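Local coordinates for protein dihydroorotase (Agrobacterium tumefaciens, PDB 2OGJ) that hydrolyses acetyl esters in vitro, deacetylating acetyl-(R)-mandelate and, less efficiently, acetyl glycolate, with zinc as the probable cofactor, at residues R159-Y164 against A198-V203; A112-F117 against I129-N134. All blocks are in the same frame, centred on the assembly; numbering follows the deposited sequence.

Contact 1: R159-Y164 against A198-V203; sequences RILECY and AKILKV
Leu201 meets Ile160, Leu161 and Tyr164, and this one leucine gathers most of the contact between the two helices. All the packing across it is apolar. The two methyl groups of Leu201 divide the work. CD2 goes to Leu161, whose own CD2 lies 3.3 Å from it, and to the ring of Tyr164, with CD2 of that ring 3.5 Å from Leu201 CD2. CD1 goes to Ile160 and lies 4.0 Å from its CG2. The leucine side chain crosses that of Ile160 at about a right angle. It runs past Tyr164 in the opposite sense.

Two lesser pairs flank this centre. Leu161 CD2 also touches CG2 of Ile200, at 4.0 Å. The aromatic ring reaches further along, and Tyr164 CE1 comes within 4.3 Å of Val203 CG2. Tyr164 holds CG trans to its backbone N (chi1 179°), which carries the ring across to Leu201 and on to Val203, just past the end of the helix. Both methyls that meet the ring lie oblique to it.

Backbone bonds shape the end of helix 189-201. Lys202 has positive phi and is the C-prime residue of a Schellman motif. Val203 N bonds to Ala198 O at 3.0 Å, and the bond from Lys202 N to Lys199 O is weak. Beyond this turn, the side chain of Val203 points toward the other helix and meets Tyr164.

The contact joins helix 157-165 to the C-terminal end of helix 189-201, two outer helices of the amidohydrolase TIM barrel. On the inner side, Tyr164 and Cys163 touch Ile171 of strand 171-173, and Leu201 rests on Leu174. Leu161 also packs on Ser237 and Ile200 on Glu243, both of the second subunit.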
loop_
_atom_site.group_PDB
_atom_site.type_symbol
_atom_site.label_atom_id
_atom_site.label_comp_id
_atom_site.label_asym_id
_atom_site.label_seq_id
_atom_site.Cartn_x
_atom_site.Cartn_y
_atom_site.Cartn_z
ATOM N N ARG A 159 16.209 -16.612 5.499
ATOM C CA ARG A 159 15.900 -17.812 4.744
ATOM C C ARG A 159 16.790 -17.941 3.495
ATOM O O ARG A 159 17.132 -19.052 3.083
ATOM C CB ARG A 159 14.417 -17.833 4.391
ATOM C CG ARG A 159 13.535 -18.221 5.568
ATOM C CD ARG A 159 12.100 -18.469 5.131
ATOM N NE ARG A 159 11.241 -18.983 6.205
ATOM C CZ ARG A 159 10.857 -18.286 7.277
ATOM N NH1 ARG A 159 11.253 -17.020 7.439
ATOM N NH2 ARG A 159 10.071 -18.853 8.191
ATOM N N ILE A 160 17.181 -16.812 2.906
ATOM C CA ILE A 160 18.065 -16.861 1.755
ATOM C C ILE A 160 19.413 -17.398 2.243
ATOM O O ILE A 160 20.030 -18.248 1.605
ATOM C CB ILE A 160 18.272 -15.477 1.130
ATOM C CG1 ILE A 160 17.001 -15.040 0.400
ATOM C CG2 ILE A 160 19.450 -15.513 0.185
ATOM C CD1 ILE A 160 17.042 -13.603 -0.155
ATOM N N LEU A 161 19.871 -16.910 3.388
ATOM C CA LEU A 161 21.145 -17.393 3.916
ATOM C C LEU A 161 21.034 -18.876 4.247
ATOM O O LEU A 161 21.962 -19.643 3.998
ATOM C CB LEU A 161 21.565 -16.615 5.171
ATOM C CG LEU A 161 21.944 -15.140 5.021
ATOM C CD1 LEU A 161 22.612 -14.664 6.295
ATOM C CD2 LEU A 161 22.884 -14.957 3.853
ATOM N N GLU A 162 19.900 -19.270 4.816
ATOM C CA GLU A 162 19.690 -20.665 5.171
ATOM C C GLU A 162 19.676 -21.506 3.879
ATOM O O GLU A 162 20.400 -22.494 3.762
ATOM C CB GLU A 162 18.375 -20.811 5.946
ATOM C CG GLU A 162 18.132 -22.202 6.513
ATOM C CD GLU A 162 16.672 -22.432 6.874
ATOM O OE1 GLU A 162 15.802 -22.182 6.008
ATOM O OE2 GLU A 162 16.394 -22.865 8.013
ATOM N N CYS A 163 18.877 -21.081 2.898
ATOM C CA CYS A 163 18.776 -21.781 1.612
ATOM C C CYS A 163 20.119 -21.976 0.897
ATOM O O CYS A 163 20.401 -23.047 0.373
ATOM C CB CYS A 163 17.816 -21.041 0.668
ATOM S SG CYS A 163 17.457 -21.931 -0.874
ATOM N N TYR A 164 20.942 -20.940 0.880
ATOM C CA TYR A 164 22.238 -21.001 0.221
ATOM C C TYR A 164 23.217 -21.951 0.892
ATOM O O TYR A 164 23.974 -22.641 0.205
ATOM C CB TYR A 164 22.875 -19.611 0.165
ATOM C CG TYR A 164 24.221 -19.630 -0.490
ATOM C CD1 TYR A 164 24.342 -19.659 -1.876
ATOM C CD2 TYR A 164 25.378 -19.704 0.273
ATOM C CE1 TYR A 164 25.583 -19.765 -2.483
ATOM C CE2 TYR A 164 26.626 -19.814 -0.324
ATOM C CZ TYR A 164 26.726 -19.846 -1.701
ATOM O OH TYR A 164 27.966 -19.997 -2.287
ATOM N N ALA A 198 24.269 -10.570 -1.433
ATOM C CA ALA A 198 25.256 -11.196 -2.316
ATOM C C ALA A 198 26.660 -11.060 -1.703
ATOM O O ALA A 198 27.430 -12.018 -1.680
ATOM C CB ALA A 198 25.199 -10.549 -3.710
ATOM N N LYS A 199 26.976 -9.866 -1.200
ATOM C CA LYS A 199 28.265 -9.612 -0.556
ATOM C C LYS A 199 28.423 -10.505 0.676
ATOM O O LYS A 199 29.501 -11.036 0.929
ATOM C CB LYS A 199 28.397 -8.134 -0.145
ATOM C CG LYS A 199 28.556 -7.167 -1.323
ATOM C CD LYS A 199 29.492 -5.984 -1.005
ATOM C CE LYS A 199 28.926 -5.037 0.041
ATOM N NZ LYS A 199 27.694 -4.344 -0.434
ATOM N N ILE A 200 27.344 -10.680 1.436
ATOM C CA ILE A 200 27.382 -11.531 2.626
ATOM C C ILE A 200 27.636 -12.981 2.241
ATOM O O ILE A 200 28.440 -13.660 2.878
ATOM C CB ILE A 200 26.049 -11.476 3.427
ATOM C CG1 ILE A 200 25.901 -10.109 4.092
ATOM C CG2 ILE A 200 26.005 -12.581 4.475
ATOM C CD1 ILE A 200 24.585 -9.945 4.815
ATOM N N LEU A 201 26.943 -13.446 1.197
ATOM C CA LEU A 201 27.073 -14.825 0.718
ATOM C C LEU A 201 28.371 -15.019 -0.026
ATOM O O LEU A 201 28.818 -16.149 -0.224
ATOM C CB LEU A 201 25.895 -15.199 -0.197
ATOM C CG LEU A 201 24.534 -15.306 0.502
ATOM C CD1 LEU A 201 23.422 -15.493 -0.501
ATOM C CD2 LEU A 201 24.576 -16.468 1.488
ATOM N N LYS A 202 28.980 -13.906 -0.414
ATOM C CA LYS A 202 30.232 -13.930 -1.163
ATOM C C LYS A 202 29.948 -14.587 -2.506
ATOM O O LYS A 202 30.673 -15.482 -2.946
ATOM C CB LYS A 202 31.310 -14.711 -0.398
ATOM C CG LYS A 202 31.667 -14.091 0.954
ATOM C CD LYS A 202 32.843 -14.802 1.627
ATOM C CE LYS A 202 32.543 -16.277 1.849
ATOM N NZ LYS A 202 33.759 -17.005 2.296
ATOM N N VAL A 203 28.902 -14.101 -3.167
ATOM C CA VAL A 203 28.471 -14.655 -4.438
ATOM C C VAL A 203 28.116 -13.554 -5.459
ATOM O O VAL A 203 27.780 -12.426 -5.087
ATOM C CB VAL A 203 27.267 -15.604 -4.163
ATOM C CG1 VAL A 203 25.955 -14.812 -4.155
ATOM C CG2 VAL A 203 27.267 -16.770 -5.137
#

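Contact 2: A112-F117 against I129-N134; sequences ANFHGF and IKAFLN
Phe114 and Phe117, one helical turn apart, lie opposite Leu133 and the strand residue Ala131 in backbone register, with CA atoms 8.0 Å apart for Phe114 and Leu133 and 9.2 Å for Phe117 and Ala131. Asn113 occupies the N-cap position of helix 114-122.

Ala131 sits where the two rings converge. Its CB is 3.8 Å from Phe114 CE1 and lies at the edge of that ring, near its plane. The same methyl is 3.8 Å from Phe117 CE2, this time at an oblique angle to the ring. Each phenylalanine then has a second partner. Phe114 CD1 meets Leu133 CD1 at 3.9 Å, and the two side chains are inclined to each other. Phe117 CZ meets Ile129 CG2 at 4.0 Å. With chi1 near 180° in both phenylalanines, the rings point off the helix toward the strand, where they reach Ala131.

This is the helix-to-second-strand packing of a beta-alpha-beta unit made of strand 100-106, helix 114-122 and strand 128-132. Phe117 also stacks edge-to-face with Trp81, and its side chain is about 8 Å from that of His79, a zinc ligand. Asn113 OD1 bonds to Trp81 NE1, while Asn113 ND2 reaches Gly84 O of the third subunit.

The five side chains that touch are all buried and all hydrocarbon. Between these two segments the packing is apolar, with no polar bond across it. The small alanine probably allows both aromatic rings to meet at this position.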
loop_
_atom_site.group_PDB
_atom_site.type_symbol
_atom_site.label_atom_id
_atom_site.label_comp_id
_atom_site.label_asym_id
_atom_site.label_seq_id
_atom_site.Cartn_x
_atom_site.Cartn_y
_atom_site.Cartn_z
ATOM N N ALA A 112 11.692 -20.057 -1.108
ATOM C CA ALA A 112 10.486 -20.836 -0.844
ATOM C C ALA A 112 10.474 -22.245 -1.473
ATOM O O ALA A 112 10.294 -23.240 -0.761
ATOM C CB ALA A 112 9.234 -20.048 -1.288
ATOM N N ASN A 113 10.646 -22.348 -2.789
ATOM C CA ASN A 113 10.631 -23.672 -3.400
ATOM C C ASN A 113 11.885 -24.103 -4.134
ATOM O O ASN A 113 11.791 -24.810 -5.127
ATOM C CB ASN A 113 9.406 -23.860 -4.323
ATOM C CG ASN A 113 9.421 -22.963 -5.555
ATOM O OD1 ASN A 113 10.383 -22.238 -5.825
ATOM N ND2 ASN A 113 8.336 -23.019 -6.319
ATOM N N PHE A 114 13.061 -23.717 -3.645
ATOM C CA PHE A 114 14.280 -24.136 -4.314
ATOM C C PHE A 114 14.522 -25.632 -4.110
ATOM O O PHE A 114 15.057 -26.302 -4.993
ATOM C CB PHE A 114 15.513 -23.362 -3.818
ATOM C CG PHE A 114 16.788 -23.755 -4.532
ATOM C CD1 PHE A 114 17.131 -23.169 -5.751
ATOM C CD2 PHE A 114 17.597 -24.778 -4.031
ATOM C CE1 PHE A 114 18.261 -23.597 -6.471
ATOM C CE2 PHE A 114 18.726 -25.222 -4.733
ATOM C CZ PHE A 114 19.067 -24.632 -5.961
ATOM N N HIS A 115 14.149 -26.156 -2.945
ATOM C CA HIS A 115 14.342 -27.580 -2.691
ATOM C C HIS A 115 13.549 -28.356 -3.755
ATOM O O HIS A 115 13.947 -29.435 -4.173
ATOM C CB HIS A 115 13.895 -27.948 -1.264
ATOM C CG HIS A 115 12.429 -27.797 -1.022
ATOM N ND1 HIS A 115 11.801 -26.573 -0.980
ATOM C CD2 HIS A 115 11.455 -28.724 -0.869
ATOM C CE1 HIS A 115 10.502 -26.751 -0.818
ATOM N NE2 HIS A 115 10.267 -28.048 -0.749
ATOM N N GLY A 116 12.445 -27.773 -4.213
ATOM C CA GLY A 116 11.650 -28.404 -5.244
ATOM C C GLY A 116 12.428 -28.399 -6.544
ATOM O O GLY A 116 12.433 -29.385 -7.278
ATOM N N PHE A 117 13.101 -27.297 -6.836
ATOM C CA PHE A 117 13.885 -27.199 -8.047
ATOM C C PHE A 117 14.998 -28.240 -8.015
ATOM O O PHE A 117 15.228 -28.938 -8.994
ATOM C CB PHE A 117 14.492 -25.801 -8.159
ATOM C CG PHE A 117 15.274 -25.567 -9.429
ATOM C CD1 PHE A 117 14.619 -25.378 -10.638
ATOM C CD2 PHE A 117 16.661 -25.519 -9.413
ATOM C CE1 PHE A 117 15.323 -25.146 -11.810
ATOM C CE2 PHE A 117 17.380 -25.283 -10.603
ATOM C CZ PHE A 117 16.703 -25.099 -11.791
ATOM N N ILE A 129 23.280 -28.492 -13.842
ATOM C CA ILE A 129 22.301 -27.460 -13.603
ATOM C C ILE A 129 22.569 -26.683 -12.317
ATOM O O ILE A 129 22.584 -27.225 -11.200
ATOM C CB ILE A 129 20.907 -28.080 -13.642
ATOM C CG1 ILE A 129 20.670 -28.629 -15.051
ATOM C CG2 ILE A 129 19.854 -27.063 -13.254
ATOM C CD1 ILE A 129 19.440 -29.427 -15.184
ATOM N N LYS A 130 22.844 -25.399 -12.519
ATOM C CA LYS A 130 23.123 -24.475 -11.438
ATOM C C LYS A 130 21.980 -23.472 -11.482
ATOM O O LYS A 130 21.215 -23.436 -12.440
ATOM C CB LYS A 130 24.450 -23.750 -11.680
ATOM C CG LYS A 130 25.545 -24.606 -12.310
ATOM C CD LYS A 130 26.508 -25.228 -11.313
ATOM C CE LYS A 130 25.868 -26.344 -10.532
ATOM N NZ LYS A 130 26.881 -27.109 -9.737
ATOM N N ALA A 131 21.880 -22.641 -10.459
ATOM C CA ALA A 131 20.817 -21.665 -10.410
ATOM C C ALA A 131 21.165 -20.392 -9.660
ATOM O O ALA A 131 21.952 -20.391 -8.709
ATOM C CB ALA A 131 19.578 -22.298 -9.777
ATOM N N PHE A 132 20.575 -19.300 -10.119
ATOM C CA PHE A 132 20.718 -18.017 -9.462
ATOM C C PHE A 132 19.467 -18.006 -8.588
ATOM O O PHE A 132 18.370 -18.269 -9.079
ATOM C CB PHE A 132 20.643 -16.864 -10.472
ATOM C CG PHE A 132 21.932 -16.598 -11.212
ATOM C CD1 PHE A 132 22.929 -15.811 -10.647
ATOM C CD2 PHE A 132 22.129 -17.116 -12.496
ATOM C CE1 PHE A 132 24.109 -15.541 -11.360
ATOM C CE2 PHE A 132 23.307 -16.853 -13.223
ATOM C CZ PHE A 132 24.294 -16.069 -12.660
ATOM N N LEU A 133 19.624 -17.753 -7.296
ATOM C CA LEU A 133 18.472 -17.706 -6.412
ATOM C C LEU A 133 17.852 -16.315 -6.523
ATOM O O LEU A 133 18.537 -15.298 -6.449
ATOM C CB LEU A 133 18.887 -17.977 -4.969
ATOM C CG LEU A 133 17.759 -18.238 -3.958
ATOM C CD1 LEU A 133 17.000 -19.487 -4.362
ATOM C CD2 LEU A 133 18.349 -18.382 -2.534
ATOM N N ASN A 134 16.543 -16.275 -6.718
ATOM C CA ASN A 134 15.847 -15.008 -6.827
ATOM C C ASN A 134 15.826 -14.337 -5.456
ATOM O O ASN A 134 15.695 -15.009 -4.438
ATOM C CB ASN A 134 14.421 -15.226 -7.326
ATOM C CG ASN A 134 13.811 -13.969 -7.895
ATOM O OD1 ASN A 134 13.820 -12.916 -7.267
ATOM N ND2 ASN A 134 13.272 -14.073 -9.094
#

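How the contacts relate
Contact 2 belongs to the core: all its touching residues are buried between a barrel helix and the strand that follows it. Contact 1 is only partly buried and pairs helix with helix. Its centre is about 22 Å from the centre of the chain, that of contact 2 about 16 Å. Both lie near other subunits. Both are apolar, but two aromatic rings meeting at one alanine methyl dominate contact 2, while branched aliphatic chains and one tyrosine make contact 1. Strand 128-132 is followed in the chain by helix 157-165. The contacts also touch directly: Cys163 SG packs on Phe114 CB at 3.8 Å, and Ile160 and Cys163 both meet Leu133 CD2.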